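Local coordinates for protein Pcdhgb2 (Mus musculus, PDB 5SZR) that probably acts as a calcium-dependent cell-adhesion protein that may help establish and maintain specific neuronal connections, here represented by extracellular cadherin domains 3 to 6, at residues E226-V237 with G275-E286; S400-A408 with A419-F427. One frame throughout, in Å; residues are numbered along the deposited sequence.

Contact 1 of 2, residues E226-V237 with G275-E286; sequences ENNPPGTSIAQV and GVVFAQRAFDHE. With CA (calcium ion), chain P; CA (calcium ion), chain Q; MAN (alpha-D-mannopyranose), chain T.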
loop_
_atom_site.group_PDB
_atom_site.type_symbol
_atom_site.label_atom_id
_atom_site.label_comp_id
_atom_site.label_asym_id
_atom_site.label_seq_id
_atom_site.Cartn_x
_atom_site.Cartn_y
_atom_site.Cartn_z
ATOM N N GLU A 226 -7.668 29.824 24.217
ATOM C CA GLU A 226 -8.529 30.973 23.980
ATOM C C GLU A 226 -7.749 32.146 23.400
ATOM O O GLU A 226 -6.531 32.255 23.583
ATOM C CB GLU A 226 -9.181 31.357 25.306
ATOM C CG GLU A 226 -10.105 32.530 25.323
ATOM C CD GLU A 226 -10.732 32.689 26.686
ATOM O OE1 GLU A 226 -10.005 32.581 27.695
ATOM O OE2 GLU A 226 -11.960 32.872 26.748
ATOM N N ASN A 227 -8.466 33.021 22.692
ATOM C CA ASN A 227 -7.944 34.278 22.156
ATOM C C ASN A 227 -6.884 34.056 21.085
ATOM O O ASN A 227 -6.084 34.955 20.797
ATOM C CB ASN A 227 -7.402 35.178 23.272
ATOM C CG ASN A 227 -8.447 35.472 24.327
ATOM O OD1 ASN A 227 -9.624 35.644 24.016
ATOM N ND2 ASN A 227 -8.023 35.521 25.586
ATOM N N ASN A 228 -6.869 32.858 20.509
ATOM C CA ASN A 228 -6.041 32.555 19.357
ATOM C C ASN A 228 -6.300 33.561 18.235
ATOM O O ASN A 228 -7.423 34.047 18.071
ATOM C CB ASN A 228 -6.366 31.157 18.852
ATOM C CG ASN A 228 -7.822 31.026 18.450
ATOM O OD1 ASN A 228 -8.718 31.050 19.299
ATOM N ND2 ASN A 228 -8.068 30.919 17.151
ATOM N N PRO A 229 -5.285 33.879 17.435
ATOM C CA PRO A 229 -5.536 34.666 16.233
ATOM C C PRO A 229 -6.435 33.895 15.291
ATOM O O PRO A 229 -6.411 32.651 15.265
ATOM C CB PRO A 229 -4.132 34.863 15.638
ATOM C CG PRO A 229 -3.169 34.465 16.714
ATOM C CD PRO A 229 -3.879 33.459 17.548
ATOM N N PRO A 230 -7.266 34.586 14.518
ATOM C CA PRO A 230 -7.985 33.899 13.443
ATOM C C PRO A 230 -6.992 33.391 12.415
ATOM O O PRO A 230 -5.932 33.986 12.198
ATOM C CB PRO A 230 -8.891 34.988 12.857
ATOM C CG PRO A 230 -8.860 36.099 13.830
ATOM C CD PRO A 230 -7.551 36.023 14.534
ATOM N N GLY A 231 -7.336 32.267 11.792
ATOM C CA GLY A 231 -6.423 31.626 10.868
ATOM C C GLY A 231 -5.306 30.839 11.514
ATOM O O GLY A 231 -4.269 30.621 10.880
ATOM N N THR A 232 -5.482 30.401 12.760
ATOM C CA THR A 232 -4.466 29.640 13.476
ATOM C C THR A 232 -4.667 28.154 13.217
ATOM O O THR A 232 -5.739 27.608 13.502
ATOM C CB THR A 232 -4.532 29.913 14.978
ATOM O OG1 THR A 232 -4.333 31.309 15.228
ATOM C CG2 THR A 232 -3.464 29.112 15.706
ATOM N N SER A 233 -3.636 27.505 12.685
ATOM C CA SER A 233 -3.673 26.062 12.484
ATOM C C SER A 233 -3.693 25.349 13.833
ATOM O O SER A 233 -2.748 25.468 14.622
ATOM C CB SER A 233 -2.466 25.620 11.657
ATOM O OG SER A 233 -2.234 24.223 11.784
ATOM N N ILE A 234 -4.763 24.602 14.095
ATOM C CA ILE A 234 -4.956 23.968 15.393
ATOM C C ILE A 234 -4.752 22.454 15.369
ATOM O O ILE A 234 -4.557 21.864 16.443
ATOM C CB ILE A 234 -6.342 24.305 15.980
ATOM C CG1 ILE A 234 -7.460 23.681 15.140
ATOM C CG2 ILE A 234 -6.529 25.811 16.102
ATOM C CD1 ILE A 234 -8.852 24.082 15.596
ATOM N N ALA A 235 -4.796 21.809 14.205
ATOM C CA ALA A 235 -4.597 20.365 14.109
ATOM C C ALA A 235 -4.427 19.989 12.642
ATOM O O ALA A 235 -4.689 20.790 11.741
ATOM C CB ALA A 235 -5.761 19.584 14.727
ATOM N N GLN A 236 -3.993 18.749 12.415
ATOM C CA GLN A 236 -3.832 18.220 11.062
ATOM C C GLN A 236 -4.274 16.765 11.040
ATOM O O GLN A 236 -3.619 15.908 11.642
ATOM C CB GLN A 236 -2.388 18.347 10.579
ATOM C CG GLN A 236 -2.196 17.890 9.143
ATOM C CD GLN A 236 -0.826 18.239 8.593
ATOM O OE1 GLN A 236 0.087 18.602 9.341
ATOM N NE2 GLN A 236 -0.678 18.136 7.276
ATOM N N VAL A 237 -5.375 16.491 10.347
ATOM C CA VAL A 237 -5.822 15.121 10.131
ATOM C C VAL A 237 -5.066 14.537 8.945
ATOM O O VAL A 237 -4.628 15.259 8.044
ATOM C CB VAL A 237 -7.348 15.065 9.910
ATOM C CG1 VAL A 237 -8.083 15.630 11.116
ATOM C CG2 VAL A 237 -7.734 15.812 8.639
ATOM N N GLY A 275 -5.030 18.627 4.954
ATOM C CA GLY A 275 -5.695 18.192 6.162
ATOM C C GLY A 275 -5.475 19.079 7.365
ATOM O O GLY A 275 -5.946 18.738 8.459
ATOM N N VAL A 276 -4.764 20.198 7.208
ATOM C CA VAL A 276 -4.608 21.142 8.306
ATOM C C VAL A 276 -5.965 21.733 8.650
ATOM O O VAL A 276 -6.732 22.127 7.762
ATOM C CB VAL A 276 -3.599 22.237 7.935
ATOM C CG1 VAL A 276 -3.642 23.353 8.957
ATOM C CG2 VAL A 276 -2.201 21.657 7.844
ATOM N N VAL A 277 -6.276 21.775 9.941
ATOM C CA VAL A 277 -7.524 22.343 10.439
ATOM C C VAL A 277 -7.216 23.714 11.032
ATOM O O VAL A 277 -6.378 23.832 11.933
ATOM C CB VAL A 277 -8.180 21.424 11.480
ATOM C CG1 VAL A 277 -9.451 22.061 12.021
ATOM C CG2 VAL A 277 -8.468 20.061 10.874
ATOM N N PHE A 278 -7.891 24.747 10.532
ATOM C CA PHE A 278 -7.684 26.119 10.979
ATOM C C PHE A 278 -8.840 26.575 11.852
ATOM O O PHE A 278 -10.001 26.255 11.579
ATOM C CB PHE A 278 -7.563 27.088 9.801
ATOM C CG PHE A 278 -6.378 26.838 8.922
ATOM C CD1 PHE A 278 -5.194 27.528 9.124
ATOM C CD2 PHE A 278 -6.453 25.919 7.880
ATOM C CE1 PHE A 278 -4.099 27.303 8.310
ATOM C CE2 PHE A 278 -5.361 25.691 7.060
ATOM C CZ PHE A 278 -4.180 26.384 7.276
ATOM N N ALA A 279 -8.517 27.341 12.892
ATOM C CA ALA A 279 -9.524 28.093 13.629
ATOM C C ALA A 279 -9.805 29.382 12.871
ATOM O O ALA A 279 -8.890 30.176 12.628
ATOM C CB ALA A 279 -9.046 28.388 15.049
ATOM N N GLN A 280 -11.063 29.586 12.484
ATOM C CA GLN A 280 -11.442 30.731 11.670
ATOM C C GLN A 280 -11.759 31.976 12.490
ATOM O O GLN A 280 -11.999 33.038 11.905
ATOM C CB GLN A 280 -12.652 30.376 10.800
ATOM C CG GLN A 280 -12.476 29.103 9.978
ATOM C CD GLN A 280 -11.759 29.340 8.664
ATOM O OE1 GLN A 280 -12.376 29.310 7.599
ATOM N NE2 GLN A 280 -10.453 29.575 8.730
ATOM N N ARG A 281 -11.767 31.872 13.816
ATOM C CA ARG A 281 -12.074 33.008 14.671
ATOM C C ARG A 281 -11.330 32.855 15.987
ATOM O O ARG A 281 -10.849 31.772 16.328
ATOM C CB ARG A 281 -13.576 33.124 14.937
ATOM C CG ARG A 281 -14.134 31.968 15.755
ATOM C CD ARG A 281 -15.433 32.345 16.450
ATOM N NE ARG A 281 -16.468 32.754 15.505
ATOM C CZ ARG A 281 -17.740 32.948 15.835
ATOM N NH1 ARG A 281 -18.617 33.317 14.913
ATOM N NH2 ARG A 281 -18.134 32.770 17.088
ATOM N N ALA A 282 -11.252 33.954 16.731
ATOM C CA ALA A 282 -10.707 33.918 18.082
ATOM C C ALA A 282 -11.715 33.258 19.014
ATOM O O ALA A 282 -12.828 33.763 19.191
ATOM C CB ALA A 282 -10.376 35.330 18.561
ATOM N N PHE A 283 -11.339 32.123 19.594
ATOM C CA PHE A 283 -12.229 31.438 20.519
ATOM C C PHE A 283 -12.265 32.162 21.864
ATOM O O PHE A 283 -11.279 32.759 22.300
ATOM C CB PHE A 283 -11.790 29.988 20.709
ATOM C CG PHE A 283 -11.854 29.161 19.449
ATOM C CD1 PHE A 283 -10.935 28.149 19.225
ATOM C CD2 PHE A 283 -12.836 29.388 18.501
ATOM C CE1 PHE A 283 -10.990 27.379 18.066
ATOM C CE2 PHE A 283 -12.897 28.619 17.341
ATOM C CZ PHE A 283 -11.972 27.615 17.126
ATOM N N ASP A 284 -13.425 32.107 22.517
ATOM C CA ASP A 284 -13.647 32.727 23.822
ATOM C C ASP A 284 -14.156 31.645 24.764
ATOM O O ASP A 284 -15.313 31.219 24.658
ATOM C CB ASP A 284 -14.636 33.892 23.706
ATOM C CG ASP A 284 -14.958 34.542 25.042
ATOM O OD1 ASP A 284 -14.229 34.324 26.034
ATOM O OD2 ASP A 284 -15.948 35.305 25.096
ATOM N N HIS A 285 -13.287 31.195 25.675
ATOM C CA HIS A 285 -13.637 30.103 26.581
ATOM C C HIS A 285 -14.880 30.422 27.401
ATOM O O HIS A 285 -15.623 29.512 27.784
ATOM C CB HIS A 285 -12.453 29.797 27.502
ATOM C CG HIS A 285 -12.769 28.829 28.601
ATOM N ND1 HIS A 285 -12.650 27.465 28.448
ATOM C CD2 HIS A 285 -13.189 29.029 29.872
ATOM C CE1 HIS A 285 -12.987 26.866 29.577
ATOM N NE2 HIS A 285 -13.319 27.793 30.457
ATOM N N GLU A 286 -15.130 31.701 27.671
ATOM C CA GLU A 286 -16.284 32.075 28.475
ATOM C C GLU A 286 -17.599 31.926 27.716
ATOM O O GLU A 286 -18.649 31.793 28.354
ATOM C CB GLU A 286 -16.110 33.502 28.991
ATOM C CG GLU A 286 -15.189 33.619 30.215
ATOM C CD GLU A 286 -13.729 33.299 29.920
ATOM O OE1 GLU A 286 -13.177 33.851 28.951
ATOM O OE2 GLU A 286 -13.128 32.501 30.668
HETATM CA CA CA P . -12.326 35.089 27.198
HETATM CA CA CA Q . -10.881 33.164 30.324
HETATM C C1 MAN T . -0.951 23.883 11.220
HETATM C C2 MAN T . -1.046 22.362 11.414
HETATM C C3 MAN T . -1.059 22.031 12.903
HETATM C C4 MAN T . 0.120 22.701 13.639
HETATM C C5 MAN T . 0.141 24.205 13.354
HETATM C C6 MAN T . 1.361 24.912 13.908
HETATM O O2 MAN T . 0.098 21.693 10.870
HETATM O O3 MAN T . -1.049 20.620 13.124
HETATM O O4 MAN T . -0.018 22.510 15.035
HETATM O O5 MAN T . 0.123 24.444 11.920
HETATM O O6 MAN T . 1.286 26.279 13.494
HETATM O O HOH W 1 -12.102 36.050 25.011
HETATM O O HOH W 2 -13.479 37.163 28.243
#
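A calcium site at a cadherin domain boundary joins Glu-226 to the Asp-284–Glu-286 corner. Glu-226, its chain extended, puts OE2 2.3 Å from one calcium, which Asp-284 OD1 and Glu-286 OE1 also bind; OE1 of Glu-226 and both carboxylate oxygens of Glu-286 reach the second. The shared calcium ions probably offset the repulsion between these crowded carboxylates. Asp-284 OD1 also accepts from Glu-286 N, which comes from above the carboxylate plane, closing an Asx turn.

Next along, the amide of Asn-228 bridges two backbone groups: OD1 takes Phe-283 N at 2.8 Å in a nearly straight bond (171°), and ND2 gives to Arg-281 O at 3.0 Å from above that carbonyl's plane. This double grip fixes the rotation of the amide, which is turned 50° from the Phe-283 ring.

After the type II turn Pro-229–Thr-232, the antiparallel pairing of 232-236 with 276-279 holds a G1 bulge, Gly-231 and Thr-232, facing Ala-279 and a classic bulge, Ile-234 and Ala-235, facing Val-277. Ile-234 CG1 lies 4.0 Å from Val-277 CG1. On the other face, Ser-233 OG carries an O-linked mannose, with Val-276 CG1 3.6 Å from its C1.

Asp-317, Arg-318, Asp-320 and Asp-360 contribute to the calcium cluster, while Ala-235, Val-237 and Val-277 pack on Met-311 of strand 306-316 and Phe-278 pairs with Ser-269 of strand 268-270.

Contact 2 of 2, residues S400-A408 with A419-F427; sequences SARQRLLVA and ATATLHLIF. With MAN (alpha-D-mannopyranose), chain B; MAN (alpha-D-mannopyranose), chain V.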
loop_
_atom_site.group_PDB
_atom_site.type_symbol
_atom_site.label_atom_id
_atom_site.label_comp_id
_atom_site.label_asym_id
_atom_site.label_seq_id
_atom_site.Cartn_x
_atom_site.Cartn_y
_atom_site.Cartn_z
ATOM N N SER A 400 -5.894 53.726 67.485
ATOM C CA SER A 400 -6.612 54.844 66.887
ATOM C C SER A 400 -8.053 54.455 66.574
ATOM O O SER A 400 -8.340 53.317 66.195
ATOM C CB SER A 400 -5.913 55.301 65.605
ATOM O OG SER A 400 -4.504 55.296 65.753
ATOM N N ALA A 401 -8.964 55.418 66.729
ATOM C CA ALA A 401 -10.364 55.164 66.407
ATOM C C ALA A 401 -10.557 54.942 64.911
ATOM O O ALA A 401 -11.340 54.075 64.502
ATOM C CB ALA A 401 -11.236 56.320 66.897
ATOM N N ARG A 402 -9.859 55.714 64.080
ATOM C CA ARG A 402 -9.936 55.570 62.633
ATOM C C ARG A 402 -8.880 54.582 62.156
ATOM O O ARG A 402 -7.695 54.730 62.475
ATOM C CB ARG A 402 -9.735 56.916 61.935
ATOM C CG ARG A 402 -10.813 57.954 62.203
ATOM C CD ARG A 402 -10.666 59.116 61.230
ATOM N NE ARG A 402 -10.590 58.632 59.850
ATOM C CZ ARG A 402 -11.551 58.787 58.945
ATOM N NH1 ARG A 402 -12.665 59.435 59.264
ATOM N NH2 ARG A 402 -11.392 58.305 57.716
ATOM N N GLN A 403 -9.310 53.588 61.383
ATOM C CA GLN A 403 -8.423 52.573 60.837
ATOM C C GLN A 403 -8.621 52.479 59.332
ATOM O O GLN A 403 -9.699 52.781 58.810
ATOM C CB GLN A 403 -8.671 51.205 61.485
ATOM C CG GLN A 403 -8.355 51.167 62.969
ATOM C CD GLN A 403 -6.867 51.125 63.237
ATOM O OE1 GLN A 403 -6.085 50.702 62.382
ATOM N NE2 GLN A 403 -6.465 51.561 64.426
ATOM N N ARG A 404 -7.575 52.052 58.634
ATOM C CA ARG A 404 -7.612 51.976 57.180
ATOM C C ARG A 404 -6.902 50.721 56.701
ATOM O O ARG A 404 -5.762 50.460 57.100
ATOM C CB ARG A 404 -6.967 53.214 56.555
ATOM C CG ARG A 404 -6.772 53.123 55.056
ATOM C CD ARG A 404 -6.048 54.356 54.549
ATOM N NE ARG A 404 -5.831 54.320 53.109
ATOM C CZ ARG A 404 -4.856 53.636 52.518
ATOM N NH1 ARG A 404 -4.733 53.670 51.198
ATOM N NH2 ARG A 404 -4.010 52.913 53.242
ATOM N N LEU A 405 -7.579 49.957 55.844
ATOM C CA LEU A 405 -7.034 48.760 55.216
ATOM C C LEU A 405 -7.084 48.915 53.702
ATOM O O LEU A 405 -8.115 49.318 53.151
ATOM C CB LEU A 405 -7.820 47.506 55.612
ATOM C CG LEU A 405 -7.772 46.878 57.005
ATOM C CD1 LEU A 405 -8.582 45.593 56.983
ATOM C CD2 LEU A 405 -6.355 46.594 57.443
ATOM N N LEU A 406 -5.981 48.581 53.032
ATOM C CA LEU A 406 -5.934 48.493 51.575
ATOM C C LEU A 406 -5.828 47.017 51.214
ATOM O O LEU A 406 -4.789 46.390 51.444
ATOM C CB LEU A 406 -4.766 49.294 51.001
ATOM C CG LEU A 406 -4.542 49.130 49.491
ATOM C CD1 LEU A 406 -5.798 49.507 48.715
ATOM C CD2 LEU A 406 -3.352 49.953 49.012
ATOM N N VAL A 407 -6.899 46.464 50.654
ATOM C CA VAL A 407 -6.994 45.030 50.407
ATOM C C VAL A 407 -6.953 44.756 48.910
ATOM O O VAL A 407 -7.386 45.570 48.086
ATOM C CB VAL A 407 -8.267 44.422 51.033
ATOM C CG1 VAL A 407 -8.299 44.682 52.531
ATOM C CG2 VAL A 407 -9.512 44.980 50.359
ATOM N N ALA A 408 -6.432 43.582 48.564
ATOM C CA ALA A 408 -6.323 43.145 47.182
ATOM C C ALA A 408 -6.952 41.767 47.048
ATOM O O ALA A 408 -6.640 40.859 47.828
ATOM C CB ALA A 408 -4.857 43.109 46.725
ATOM N N ALA A 419 -7.933 43.077 41.867
ATOM C CA ALA A 419 -8.680 44.294 42.136
ATOM C C ALA A 419 -8.385 44.725 43.566
ATOM O O ALA A 419 -8.010 43.903 44.408
ATOM C CB ALA A 419 -10.190 44.097 41.938
ATOM N N THR A 420 -8.543 46.019 43.834
ATOM C CA THR A 420 -8.216 46.580 45.136
ATOM C C THR A 420 -9.400 47.367 45.681
ATOM O O THR A 420 -10.277 47.810 44.936
ATOM C CB THR A 420 -6.978 47.483 45.063
ATOM O OG1 THR A 420 -7.174 48.489 44.062
ATOM C CG2 THR A 420 -5.743 46.666 44.717
ATOM N N ALA A 421 -9.416 47.531 47.004
ATOM C CA ALA A 421 -10.413 48.354 47.675
ATOM C C ALA A 421 -9.827 48.885 48.977
ATOM O O ALA A 421 -9.095 48.173 49.672
ATOM C CB ALA A 421 -11.700 47.570 47.953
ATOM N N THR A 422 -10.145 50.136 49.298
ATOM C CA THR A 422 -9.735 50.746 50.558
ATOM C C THR A 422 -10.903 50.720 51.532
ATOM O O THR A 422 -11.994 51.202 51.216
ATOM C CB THR A 422 -9.257 52.184 50.360
ATOM O OG1 THR A 422 -8.093 52.198 49.529
ATOM C CG2 THR A 422 -8.908 52.802 51.700
ATOM N N LEU A 423 -10.672 50.157 52.708
ATOM C CA LEU A 423 -11.706 49.995 53.722
ATOM C C LEU A 423 -11.369 50.909 54.887
ATOM O O LEU A 423 -10.403 50.657 55.615
ATOM C CB LEU A 423 -11.798 48.545 54.187
ATOM C CG LEU A 423 -11.999 47.450 53.146
ATOM C CD1 LEU A 423 -12.042 46.107 53.851
ATOM C CD2 LEU A 423 -13.273 47.689 52.360
ATOM N N HIS A 424 -12.155 51.970 55.052
ATOM C CA HIS A 424 -12.055 52.844 56.212
ATOM C C HIS A 424 -12.897 52.236 57.327
ATOM O O HIS A 424 -14.128 52.200 57.237
ATOM C CB HIS A 424 -12.525 54.258 55.878
ATOM C CG HIS A 424 -11.770 54.897 54.753
ATOM N ND1 HIS A 424 -10.439 55.241 54.851
ATOM C CD2 HIS A 424 -12.166 55.271 53.513
ATOM C CE1 HIS A 424 -10.043 55.790 53.717
ATOM N NE2 HIS A 424 -11.072 55.822 52.889
ATOM N N LEU A 425 -12.235 51.746 58.368
ATOM C CA LEU A 425 -12.902 51.153 59.520
ATOM C C LEU A 425 -12.741 52.101 60.703
ATOM O O LEU A 425 -11.617 52.385 61.129
ATOM C CB LEU A 425 -12.325 49.773 59.831
ATOM C CG LEU A 425 -12.084 48.901 58.595
ATOM C CD1 LEU A 425 -11.479 47.559 58.976
ATOM C CD2 LEU A 425 -13.369 48.706 57.803
ATOM N N ILE A 426 -13.860 52.599 61.221
ATOM C CA ILE A 426 -13.861 53.637 62.246
ATOM C C ILE A 426 -14.622 53.118 63.456
ATOM O O ILE A 426 -15.821 52.826 63.363
ATOM C CB ILE A 426 -14.485 54.940 61.728
ATOM C CG1 ILE A 426 -13.761 55.399 60.461
ATOM C CG2 ILE A 426 -14.446 56.019 62.803
ATOM C CD1 ILE A 426 -14.246 56.725 59.948
ATOM N N PHE A 427 -13.931 53.010 64.588
ATOM C CA PHE A 427 -14.556 52.538 65.814
ATOM C C PHE A 427 -15.442 53.615 66.418
ATOM O O PHE A 427 -15.067 54.789 66.484
ATOM C CB PHE A 427 -13.498 52.111 66.829
ATOM C CG PHE A 427 -12.855 50.796 66.511
ATOM C CD1 PHE A 427 -13.513 49.607 66.781
ATOM C CD2 PHE A 427 -11.594 50.745 65.946
ATOM C CE1 PHE A 427 -12.922 48.393 66.488
ATOM C CE2 PHE A 427 -11.001 49.536 65.657
ATOM C CZ PHE A 427 -11.667 48.360 65.929
HETATM C C1 MAN B . -8.408 52.897 48.309
HETATM C C2 MAN B . -7.181 52.713 47.417
HETATM C C3 MAN B . -6.026 53.554 47.969
HETATM C C4 MAN B . -6.435 55.029 48.104
HETATM C C5 MAN B . -7.701 55.169 48.969
HETATM C C6 MAN B . -8.262 56.589 48.943
HETATM O O2 MAN B . -7.435 53.199 46.091
HETATM O O3 MAN B . -4.844 53.442 47.176
HETATM O O4 MAN B . -5.382 55.762 48.708
HETATM O O5 MAN B . -8.755 54.267 48.491
HETATM O O6 MAN B . -9.375 56.664 49.832
HETATM C C1 MAN V . -7.225 49.790 44.685
HETATM C C2 MAN V . -7.970 50.590 43.605
HETATM C C3 MAN V . -7.081 50.755 42.372
HETATM C C4 MAN V . -5.711 51.324 42.758
HETATM C C5 MAN V . -5.059 50.440 43.832
HETATM C C6 MAN V . -3.756 51.015 44.342
HETATM O O2 MAN V . -8.252 51.918 44.053
HETATM O O3 MAN V . -7.690 51.584 41.391
HETATM O O4 MAN V . -4.872 51.359 41.617
HETATM O O5 MAN V . -5.950 50.321 44.965
HETATM O O6 MAN V . -4.007 52.356 44.765
HETATM O O HOH W 3 -9.486 55.514 57.369
#
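Arg-402 and Ile-426 run side by side: a bend at chi3 (51°) turns the guanidinium of Arg-402 so that one face receives Ile-426 CD1, which touches NH1 at 3.2 Å, toward the rim of the group. Arg-404 is instead extended from CG to NE, with CG opposite the backbone N (chi1 171°); NE passes 3.7 Å from Thr-422 CG2, and NH1 makes a weak hydrogen bond to O4 of the mannose on Thr-422, which lies at the edge of the guanidinium. NH2 bonds to Gln-373. Both Thr-420 and Thr-422 carry mannose through OG1, and Leu-406 CD1 touches both sugars, 3.7 Å from C2 of the one on Thr-422. A water links His-424 ND1, at 2.7 Å, to the carbonyl of Gln-403.

The opposite face is largely apolar. Leu-405 CD1 meets Leu-425 CD1 at 4.0 Å, and Val-407 touches Ala-421 and Leu-423. Gln-403, the polar exception and buried here, folds back at chi2, bringing NE2 3.1 Å from Ser-400 O, with that oxygen in its amide plane, while OE1 bonds to Ser-375; its CG lies 4.1 Å from Phe-427 CE2. A leucine in its place would probably leave Ser-400 O and the Ser-375 hydroxyl without these amide partners.

Seven backbone hydrogen bonds join the strands in unbroken register, from Phe-427 N to Ala-401 O through to Ala-421 N to Val-407 O. Strand 368-374 flanks 402-410, strand 335-342 runs parallel to 418-428, and Phe-380 covers Leu-405 and Leu-425: the arrangement is the long antiparallel hairpin of a cadherin-domain beta sandwich.

Overall arrangement
The two contacts lie in successive cadherin domains, their centres 46 Å apart and their nearest atoms about 16 Å apart, and they have no strand in common. Contact 1 is partly buried and belongs to an antiparallel sheet of its domain; its pairing is broken by bulges and gives way to a loop region that ends at the calcium cluster. Contact 2 is more buried, a regular hairpin central to a mixed sheet. Ionic chemistry dominates the calcium end of contact 1, whereas contact 2 sets leucine and valine packing against a sugar-bearing face. Both carry O-linked mannose, and Asp-360, from the later domain, joins linker residues in completing one of the calcium sites begun in contact 1.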